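PDB 6RA3: putative dioxygenase (1H-3-hydroxy-4-oxoquinaldine 2,4-dioxygenase) from Mycobacteroides abscessus subsp. abscessus, which catalyses the oxygen-dependent ring cleavage of the Pseudomonas quinolone signal (PQS) to N-octanoylanthranilate and carbon monoxide, within an alpha/beta-hydrolase fold. Local coordinates for residues Leu109-Val114 with Leu204-Ala209; Pro21-Val26 with Val87-Pro92; Thr6-Gln11 with Ala75-Gly80. One frame throughout, in Å; residues are numbered along the deposited sequence.

Interaction 1: Leu109-Val114 with Leu204-Ala209; sequences LGAQRV and LAEPCA
Ala111 and Cys208 bring two irregular loops together, their CA atoms 4.8 Å apart, where the chain turns away from helix 99-109 at Gly110 and runs on through a short turn with helical backbone angles, held by a bond from Val114 N to Gly110 O. The one hydrogen bond between the loops runs from the backbone N of Ala111 to OE2 of Glu206, 2.7 Å long and nearly straight at 168°, and it reaches the carboxylate from above its plane. Glu206 spans the gap because its chain is extended beyond CG (chi2 156°). OE2 also lies 3.2 Å from CA of Gly110; a glycine suits this place, since its backbone angles are unfavourable for other residues and a CB would run into the carboxylate. Gln112 crosses Glu206 at about a right angle, its NE2 3.6 Å from the carboxylate OE1. Beneath this solvent-facing layer the contact turns apolar, with CB of Ala111 meeting CB of Cys208 at 4.0 Å. The same Cys208 methylene also sits close to a backbone carbonyl, its CB 3.2 Å from O of Val114. Small side chains allow the backbones this close. Val114 and Cys208 both pack on Ala106 of helix 99-109, and backbone hydrogen bonds between Ala209 and both Pro115 and Val117 start the pairing of the neighbouring parallel strands 116-120 and 209-214.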
loop_
_atom_site.group_PDB
_atom_site.type_symbol
_atom_site.label_atom_id
_atom_site.label_comp_id
_atom_site.label_asym_id
_atom_site.label_seq_id
_atom_site.Cartn_x
_atom_site.Cartn_y
_atom_site.Cartn_z
ATOM N N LEU A 109 8.862 -26.454 16.386
ATOM C CA LEU A 109 8.740 -27.159 15.112
ATOM C C LEU A 109 9.837 -28.186 14.869
ATOM O O LEU A 109 9.646 -29.093 14.044
ATOM C CB LEU A 109 8.750 -26.156 13.956
ATOM C CG LEU A 109 7.592 -25.168 13.941
ATOM C CD1 LEU A 109 7.828 -24.119 12.868
ATOM C CD2 LEU A 109 6.275 -25.881 13.753
ATOM N N GLY A 110 10.974 -28.043 15.538
ATOM C CA GLY A 110 12.067 -28.978 15.412
ATOM C C GLY A 110 13.054 -28.524 14.360
ATOM O O GLY A 110 12.813 -27.588 13.588
ATOM N N ALA A 111 14.193 -29.229 14.334
ATOM C CA ALA A 111 15.352 -28.835 13.542
ATOM C C ALA A 111 15.263 -29.264 12.083
ATOM O O ALA A 111 16.061 -28.783 11.272
ATOM C CB ALA A 111 16.629 -29.410 14.164
ATOM N N GLN A 112 14.327 -30.157 11.732
ATOM C CA GLN A 112 14.106 -30.502 10.327
ATOM C C GLN A 112 13.258 -29.437 9.633
ATOM O O GLN A 112 13.590 -28.998 8.524
ATOM C CB GLN A 112 13.441 -31.880 10.211
ATOM C CG GLN A 112 14.308 -33.087 10.690
ATOM C CD GLN A 112 14.320 -33.296 12.223
ATOM O OE1 GLN A 112 13.274 -33.246 12.884
ATOM N NE2 GLN A 112 15.511 -33.534 12.783
ATOM N N ARG A 113 12.183 -28.986 10.296
ATOM C CA ARG A 113 11.372 -27.894 9.763
ATOM C C ARG A 113 12.097 -26.558 9.881
ATOM O O ARG A 113 12.024 -25.731 8.969
ATOM C CB ARG A 113 10.022 -27.844 10.481
ATOM C CG ARG A 113 9.131 -26.624 10.135
ATOM C CD ARG A 113 8.273 -26.899 8.904
ATOM N NE ARG A 113 7.385 -25.786 8.553
ATOM C CZ ARG A 113 6.123 -25.646 8.967
ATOM N NH1 ARG A 113 5.552 -26.536 9.778
ATOM N NH2 ARG A 113 5.424 -24.602 8.555
ATOM N N VAL A 114 12.810 -26.330 10.980
ATOM C CA VAL A 114 13.580 -25.102 11.166
ATOM C C VAL A 114 15.035 -25.479 11.420
ATOM O O VAL A 114 15.446 -25.651 12.584
ATOM C CB VAL A 114 13.012 -24.242 12.309
ATOM C CG1 VAL A 114 13.952 -23.079 12.672
ATOM C CG2 VAL A 114 11.652 -23.704 11.899
ATOM N N LEU A 204 16.712 -25.764 24.533
ATOM C CA LEU A 204 16.080 -26.285 23.322
ATOM C C LEU A 204 16.195 -27.796 23.271
ATOM O O LEU A 204 17.294 -28.345 23.416
ATOM C CB LEU A 204 16.728 -25.673 22.077
ATOM C CG LEU A 204 16.387 -24.209 21.797
ATOM C CD1 LEU A 204 17.366 -23.610 20.808
ATOM C CD2 LEU A 204 14.936 -24.076 21.315
ATOM N N ALA A 205 15.055 -28.466 23.058
ATOM C CA ALA A 205 14.996 -29.918 22.869
ATOM C C ALA A 205 16.092 -30.429 21.933
ATOM O O ALA A 205 17.014 -31.127 22.367
ATOM C CB ALA A 205 13.620 -30.332 22.317
ATOM N N GLU A 206 15.990 -30.111 20.641
ATOM C CA GLU A 206 17.017 -30.465 19.660
ATOM C C GLU A 206 17.493 -29.183 18.988
ATOM O O GLU A 206 16.879 -28.720 18.013
ATOM C CB GLU A 206 16.488 -31.481 18.643
ATOM C CG GLU A 206 15.112 -31.191 18.030
ATOM C CD GLU A 206 14.913 -31.876 16.673
ATOM O OE1 GLU A 206 15.669 -32.821 16.339
ATOM O OE2 GLU A 206 14.005 -31.458 15.927
ATOM N N PRO A 207 18.571 -28.568 19.479
ATOM C CA PRO A 207 19.004 -27.269 18.930
ATOM C C PRO A 207 19.324 -27.359 17.447
ATOM O O PRO A 207 20.176 -28.144 17.024
ATOM C CB PRO A 207 20.262 -26.932 19.746
ATOM C CG PRO A 207 20.236 -27.802 20.916
ATOM C CD PRO A 207 19.433 -29.021 20.580
ATOM N N CYS A 208 18.642 -26.535 16.657
ATOM C CA CYS A 208 19.074 -26.270 15.292
ATOM C C CYS A 208 20.331 -25.385 15.309
ATOM O O CYS A 208 20.788 -24.931 16.359
ATOM C CB CYS A 208 17.943 -25.595 14.509
ATOM S SG CYS A 208 17.608 -23.914 15.092
ATOM N N ALA A 209 20.888 -25.131 14.128
ATOM C CA ALA A 209 22.019 -24.217 14.015
ATOM C C ALA A 209 21.574 -22.792 14.292
ATOM O O ALA A 209 20.623 -22.292 13.680
ATOM C CB ALA A 209 22.637 -24.305 12.627
#

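Interaction 2: Pro21-Val26 with Val87-Pro92; sequences PGPVFV and VDSFVP
Val24, Phe25 and Val26 pair in parallel with Phe90, Val91 and Pro92, placing strands 24-28 and 90-95 side by side in the central sheet of the alpha/beta-hydrolase fold. Three backbone bonds link the two segments: Val24 N to Ser89 O (3.0 Å), Val91 N to Val24 O (2.7 Å) and Val26 N to Val91 O (3.2 Å); Val26 and Ile93 continue the ladder. The Val26 N bond, though straight at 174°, meets its carbonyl from well above the plane. Pro92, whose N faces away from strand 24-28 and so loses no bond here, sets its CA against O of Val26 in a CA-H...O contact.

The tight part is buried and built from branched and aromatic side chains. On the face carrying Val24, Phe90 and Val26, CG2 of Val24 presses on CG1 of Val87 at 3.7 Å, while CG2 of Val26 reaches CD2 of Phe90 at 3.8 Å; Leu82 of helix 71-84 touches Val26, Val87 and Phe90. With chi1 at 61°, the Phe90 ring swings away from strand 24-28 toward helix 99-109. On the other face Phe25 and Val91 lie side by side, and helix 253-266 packs on Phe25.

The looser end is at Gly22, Pro23 and Ser89. Here a water donates to O of Gly22 (2.8 Å) and O of Ser89 (2.7 Å), bridging the two loops just before the strands begin, and Pro23 CG rests against Ser89 OG at 3.9 Å. Ser89 O takes two donors at this hydrated end. Inside, strand pairing satisfies the backbone N-H and C=O groups among hydrocarbon side chains.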
loop_
_atom_site.group_PDB
_atom_site.type_symbol
_atom_site.label_atom_id
_atom_site.label_comp_id
_atom_site.label_asym_id
_atom_site.label_seq_id
_atom_site.Cartn_x
_atom_site.Cartn_y
_atom_site.Cartn_z
ATOM N N PRO A 21 14.399 -22.978 -4.795
ATOM C CA PRO A 21 14.104 -24.087 -3.884
ATOM C C PRO A 21 15.019 -24.095 -2.665
ATOM O O PRO A 21 16.102 -23.496 -2.643
ATOM C CB PRO A 21 14.346 -25.342 -4.746
ATOM C CG PRO A 21 14.649 -24.831 -6.141
ATOM C CD PRO A 21 15.189 -23.450 -5.944
ATOM N N GLY A 22 14.571 -24.821 -1.647
ATOM C CA GLY A 22 15.304 -24.910 -0.407
ATOM C C GLY A 22 14.555 -24.206 0.704
ATOM O O GLY A 22 13.383 -23.839 0.548
ATOM N N PRO A 23 15.219 -24.009 1.849
ATOM C CA PRO A 23 14.566 -23.321 2.966
ATOM C C PRO A 23 14.235 -21.878 2.637
ATOM O O PRO A 23 14.981 -21.187 1.938
ATOM C CB PRO A 23 15.599 -23.398 4.099
ATOM C CG PRO A 23 16.484 -24.530 3.734
ATOM C CD PRO A 23 16.558 -24.493 2.225
ATOM N N VAL A 24 13.118 -21.434 3.205
ATOM C CA VAL A 24 12.606 -20.083 3.036
ATOM C C VAL A 24 13.230 -19.184 4.099
ATOM O O VAL A 24 13.289 -19.551 5.281
ATOM C CB VAL A 24 11.070 -20.105 3.139
ATOM C CG1 VAL A 24 10.442 -18.691 3.045
ATOM C CG2 VAL A 24 10.500 -21.050 2.095
ATOM N N PHE A 25 13.704 -18.008 3.697
ATOM C CA PHE A 25 14.027 -16.981 4.683
ATOM C C PHE A 25 12.747 -16.339 5.237
ATOM O O PHE A 25 11.890 -15.883 4.475
ATOM C CB PHE A 25 14.913 -15.917 4.072
ATOM C CG PHE A 25 16.317 -16.374 3.808
ATOM C CD1 PHE A 25 17.044 -17.033 4.790
ATOM C CD2 PHE A 25 16.912 -16.144 2.576
ATOM C CE1 PHE A 25 18.343 -17.442 4.556
ATOM C CE2 PHE A 25 18.211 -16.554 2.335
ATOM C CZ PHE A 25 18.926 -17.206 3.324
ATOM N N VAL A 26 12.620 -16.289 6.568
ATOM C CA VAL A 26 11.488 -15.632 7.227
ATOM C C VAL A 26 12.051 -14.525 8.103
ATOM O O VAL A 26 12.780 -14.790 9.072
ATOM C CB VAL A 26 10.621 -16.606 8.036
ATOM C CG1 VAL A 26 9.480 -15.850 8.723
ATOM C CG2 VAL A 26 10.057 -17.689 7.158
ATOM N N VAL A 87 4.833 -22.986 3.490
ATOM C CA VAL A 87 6.269 -22.943 3.690
ATOM C C VAL A 87 6.619 -24.184 4.489
ATOM O O VAL A 87 6.052 -24.415 5.561
ATOM C CB VAL A 87 6.696 -21.671 4.420
ATOM C CG1 VAL A 87 8.156 -21.764 4.831
ATOM C CG2 VAL A 87 6.460 -20.458 3.522
ATOM N N ASP A 88 7.505 -25.011 3.947
ATOM C CA ASP A 88 7.988 -26.150 4.719
ATOM C C ASP A 88 9.187 -25.710 5.555
ATOM O O ASP A 88 9.020 -25.048 6.589
ATOM C CB ASP A 88 8.330 -27.334 3.809
ATOM C CG ASP A 88 8.572 -28.628 4.607
ATOM O OD1 ASP A 88 8.451 -28.605 5.867
ATOM O OD2 ASP A 88 8.866 -29.673 3.978
ATOM N N SER A 89 10.399 -26.040 5.126
ATOM C CA SER A 89 11.560 -25.724 5.938
ATOM C C SER A 89 11.924 -24.257 5.766
ATOM O O SER A 89 11.820 -23.692 4.672
ATOM C CB SER A 89 12.747 -26.624 5.584
ATOM O OG SER A 89 13.146 -26.474 4.231
ATOM N N PHE A 90 12.345 -23.630 6.860
ATOM C CA PHE A 90 12.590 -22.206 6.814
ATOM C C PHE A 90 13.598 -21.811 7.869
ATOM O O PHE A 90 13.813 -22.507 8.865
ATOM C CB PHE A 90 11.281 -21.404 6.967
ATOM C CG PHE A 90 10.538 -21.615 8.280
ATOM C CD1 PHE A 90 9.576 -22.605 8.406
ATOM C CD2 PHE A 90 10.755 -20.770 9.348
ATOM C CE1 PHE A 90 8.852 -22.765 9.606
ATOM C CE2 PHE A 90 10.037 -20.913 10.541
ATOM C CZ PHE A 90 9.093 -21.901 10.665
ATOM N N VAL A 91 14.192 -20.659 7.623
ATOM C CA VAL A 91 15.266 -20.113 8.430
ATOM C C VAL A 91 14.829 -18.740 8.916
ATOM O O VAL A 91 14.930 -17.753 8.187
ATOM C CB VAL A 91 16.574 -20.023 7.625
ATOM C CG1 VAL A 91 17.589 -19.181 8.352
ATOM C CG2 VAL A 91 17.110 -21.412 7.349
ATOM N N PRO A 92 14.360 -18.630 10.166
ATOM C CA PRO A 92 14.077 -17.307 10.730
ATOM C C PRO A 92 15.305 -16.413 10.774
ATOM O O PRO A 92 16.400 -16.848 11.121
ATOM C CB PRO A 92 13.580 -17.624 12.139
ATOM C CG PRO A 92 13.067 -19.003 12.078
ATOM C CD PRO A 92 13.852 -19.723 11.026
HETATM O O HOH W 1 11.231 -24.621 2.211
#

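Interaction 3: Thr6-Gln11 with Ala75-Gly80; sequences TVNGVQ and AADTIG
A type I' beta turn, running from Val7 to Val10 and linking strands 3-7 and 10-17 as a hairpin, sets Val7, Asn8 and Val10 against helix 71-84. Asn8 makes the polar link. Its ND2 donates to OD2 of Asp77 over 2.9 Å in an almost straight bond of 175°, lying in the amide plane and using the anti lone pair of that oxygen. The same nitrogen gives a second, weak bond to O of Ala76 at 3.1 Å, so one amide group holds both a side chain and the helix backbone. Ala76 O also accepts Gly80 N inside the helix, while the small CB of Ala76 lies alongside ND2 at 3.6 Å. The torsions bring the amide here: Asn8 CG stands anti to its carbonyl carbon, with chi1 at -58°.

Two-residue hairpins of this type need left-handed backbone angles at both central positions, which asparagine and glycine tolerate well; Asn8 and Gly9 fill them. Val7 and Val10 close the hairpin with paired backbone bonds, Val7 N to Val10 O and Val10 N to Val7 O. In the fold, this hairpin forms one edge of the sheet within the chain; its turn packs against helix 71-84, and Val7 and Asp77 both touch Ile12 of strand 10-17.

Val7 is the apolar counterpart of Asn8. Its CG1, anti to the backbone N (chi1 -171°), enters over the helix to 3.5 Å from O of Asp77 and 3.6 Å from CA of Gly80. Glycine fits this helical position because a CB would collide with that methyl. Val10 crosses Asp77 at about a right angle, with CG2 3.8 Å from OD1. The carboxylate has a stronger partner in Arg57, whose NH2 forms a salt bridge with OD2, and Arg57 also touches Asn8 and Val10.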
loop_
_atom_site.group_PDB
_atom_site.type_symbol
_atom_site.label_atom_id
_atom_site.label_comp_id
_atom_site.label_asym_id
_atom_site.label_seq_id
_atom_site.Cartn_x
_atom_site.Cartn_y
_atom_site.Cartn_z
ATOM N N THR A 6 -5.619 -13.347 8.127
ATOM C CA THR A 6 -6.074 -13.634 9.482
ATOM C C THR A 6 -5.438 -14.943 9.957
ATOM O O THR A 6 -5.690 -16.000 9.374
ATOM C CB THR A 6 -7.597 -13.734 9.497
ATOM O OG1 THR A 6 -8.142 -12.480 9.061
ATOM C CG2 THR A 6 -8.125 -14.063 10.905
ATOM N N VAL A 7 -4.606 -14.867 10.994
ATOM C CA VAL A 7 -4.021 -16.047 11.650
ATOM C C VAL A 7 -4.307 -15.962 13.146
ATOM O O VAL A 7 -4.037 -14.931 13.764
ATOM C CB VAL A 7 -2.499 -16.132 11.445
ATOM C CG1 VAL A 7 -1.966 -17.479 11.946
ATOM C CG2 VAL A 7 -2.124 -15.895 10.004
ATOM N N ASN A 8 -4.816 -17.048 13.728
ATOM C CA ASN A 8 -5.203 -17.046 15.139
ATOM C C ASN A 8 -6.127 -15.858 15.403
ATOM O O ASN A 8 -6.028 -15.178 16.432
ATOM C CB ASN A 8 -3.984 -17.002 16.080
ATOM C CG ASN A 8 -2.987 -18.186 15.873
ATOM O OD1 ASN A 8 -3.375 -19.335 15.686
ATOM N ND2 ASN A 8 -1.700 -17.872 15.913
ATOM N N GLY A 9 -7.028 -15.610 14.453
ATOM C CA GLY A 9 -8.037 -14.569 14.563
ATOM C C GLY A 9 -7.529 -13.142 14.581
ATOM O O GLY A 9 -8.324 -12.227 14.853
ATOM N N VAL A 10 -6.228 -12.923 14.364
ATOM C CA VAL A 10 -5.654 -11.586 14.265
ATOM C C VAL A 10 -5.062 -11.374 12.867
ATOM O O VAL A 10 -4.838 -12.316 12.104
ATOM C CB VAL A 10 -4.600 -11.289 15.356
ATOM C CG1 VAL A 10 -5.169 -11.572 16.710
ATOM C CG2 VAL A 10 -3.263 -12.077 15.143
ATOM N N GLN A 11 -4.802 -10.109 12.546
ATOM C CA GLN A 11 -4.351 -9.720 11.211
ATOM C C GLN A 11 -2.831 -9.660 11.161
ATOM O O GLN A 11 -2.207 -8.836 11.843
ATOM C CB GLN A 11 -4.923 -8.372 10.768
ATOM C CG GLN A 11 -4.569 -8.103 9.281
ATOM C CD GLN A 11 -5.386 -7.033 8.626
ATOM O OE1 GLN A 11 -6.400 -7.295 7.973
ATOM N NE2 GLN A 11 -4.925 -5.824 8.751
ATOM N N ALA A 75 5.031 -16.313 17.996
ATOM C CA ALA A 75 5.413 -17.596 17.429
ATOM C C ALA A 75 4.225 -18.376 16.884
ATOM O O ALA A 75 4.327 -19.015 15.827
ATOM C CB ALA A 75 6.121 -18.428 18.497
ATOM N N ALA A 76 3.098 -18.357 17.588
ATOM C CA ALA A 76 1.929 -19.056 17.091
ATOM C C ALA A 76 1.436 -18.414 15.802
ATOM O O ALA A 76 0.951 -19.115 14.917
ATOM C CB ALA A 76 0.812 -19.064 18.141
ATOM N N ASP A 77 1.539 -17.074 15.699
ATOM C CA ASP A 77 1.061 -16.354 14.511
ATOM C C ASP A 77 1.971 -16.611 13.312
ATOM O O ASP A 77 1.495 -16.824 12.189
ATOM C CB ASP A 77 1.022 -14.832 14.726
ATOM C CG ASP A 77 0.034 -14.366 15.789
ATOM O OD1 ASP A 77 0.181 -13.189 16.192
ATOM O OD2 ASP A 77 -0.861 -15.130 16.194
ATOM N N THR A 78 3.289 -16.503 13.525
ATOM C CA THR A 78 4.249 -16.673 12.448
ATOM C C THR A 78 4.186 -18.084 11.908
ATOM O O THR A 78 4.190 -18.289 10.689
ATOM C CB THR A 78 5.651 -16.340 12.950
ATOM O OG1 THR A 78 5.712 -14.965 13.342
ATOM C CG2 THR A 78 6.729 -16.610 11.863
ATOM N N ILE A 79 4.087 -19.070 12.804
ATOM C CA ILE A 79 3.955 -20.458 12.379
ATOM C C ILE A 79 2.645 -20.672 11.641
ATOM O O ILE A 79 2.586 -21.419 10.654
ATOM C CB ILE A 79 4.073 -21.405 13.590
ATOM C CG1 ILE A 79 5.477 -21.328 14.194
ATOM C CG2 ILE A 79 3.711 -22.838 13.176
ATOM C CD1 ILE A 79 5.647 -22.107 15.485
ATOM N N GLY A 80 1.561 -20.075 12.128
ATOM C CA GLY A 80 0.284 -20.274 11.463
ATOM C C GLY A 80 0.290 -19.690 10.063
ATOM O O GLY A 80 -0.302 -20.258 9.136
#

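Overall arrangement
From the N terminus, the hairpin at 6-11 comes first, and interaction 3 closes a loop of more than sixty residues when helix 71-84 reaches it. Segment 21-26 lies inside that loop but finds its partner at 87-92, beyond the helix, so interactions 2 and 3 cross. Both reach the same sheet, one at its edge hairpin and the other at an interior strand pair. Interaction 1 opens after both have closed and joins the loops leading into strands 116-120 and 209-214 across some 90 mostly helical residues that also include strand 116-120. Arg113 connects interactions 1 and 2 through Asp88 and Phe90, while Leu109 touches Ile79 and Val26 touches Thr78.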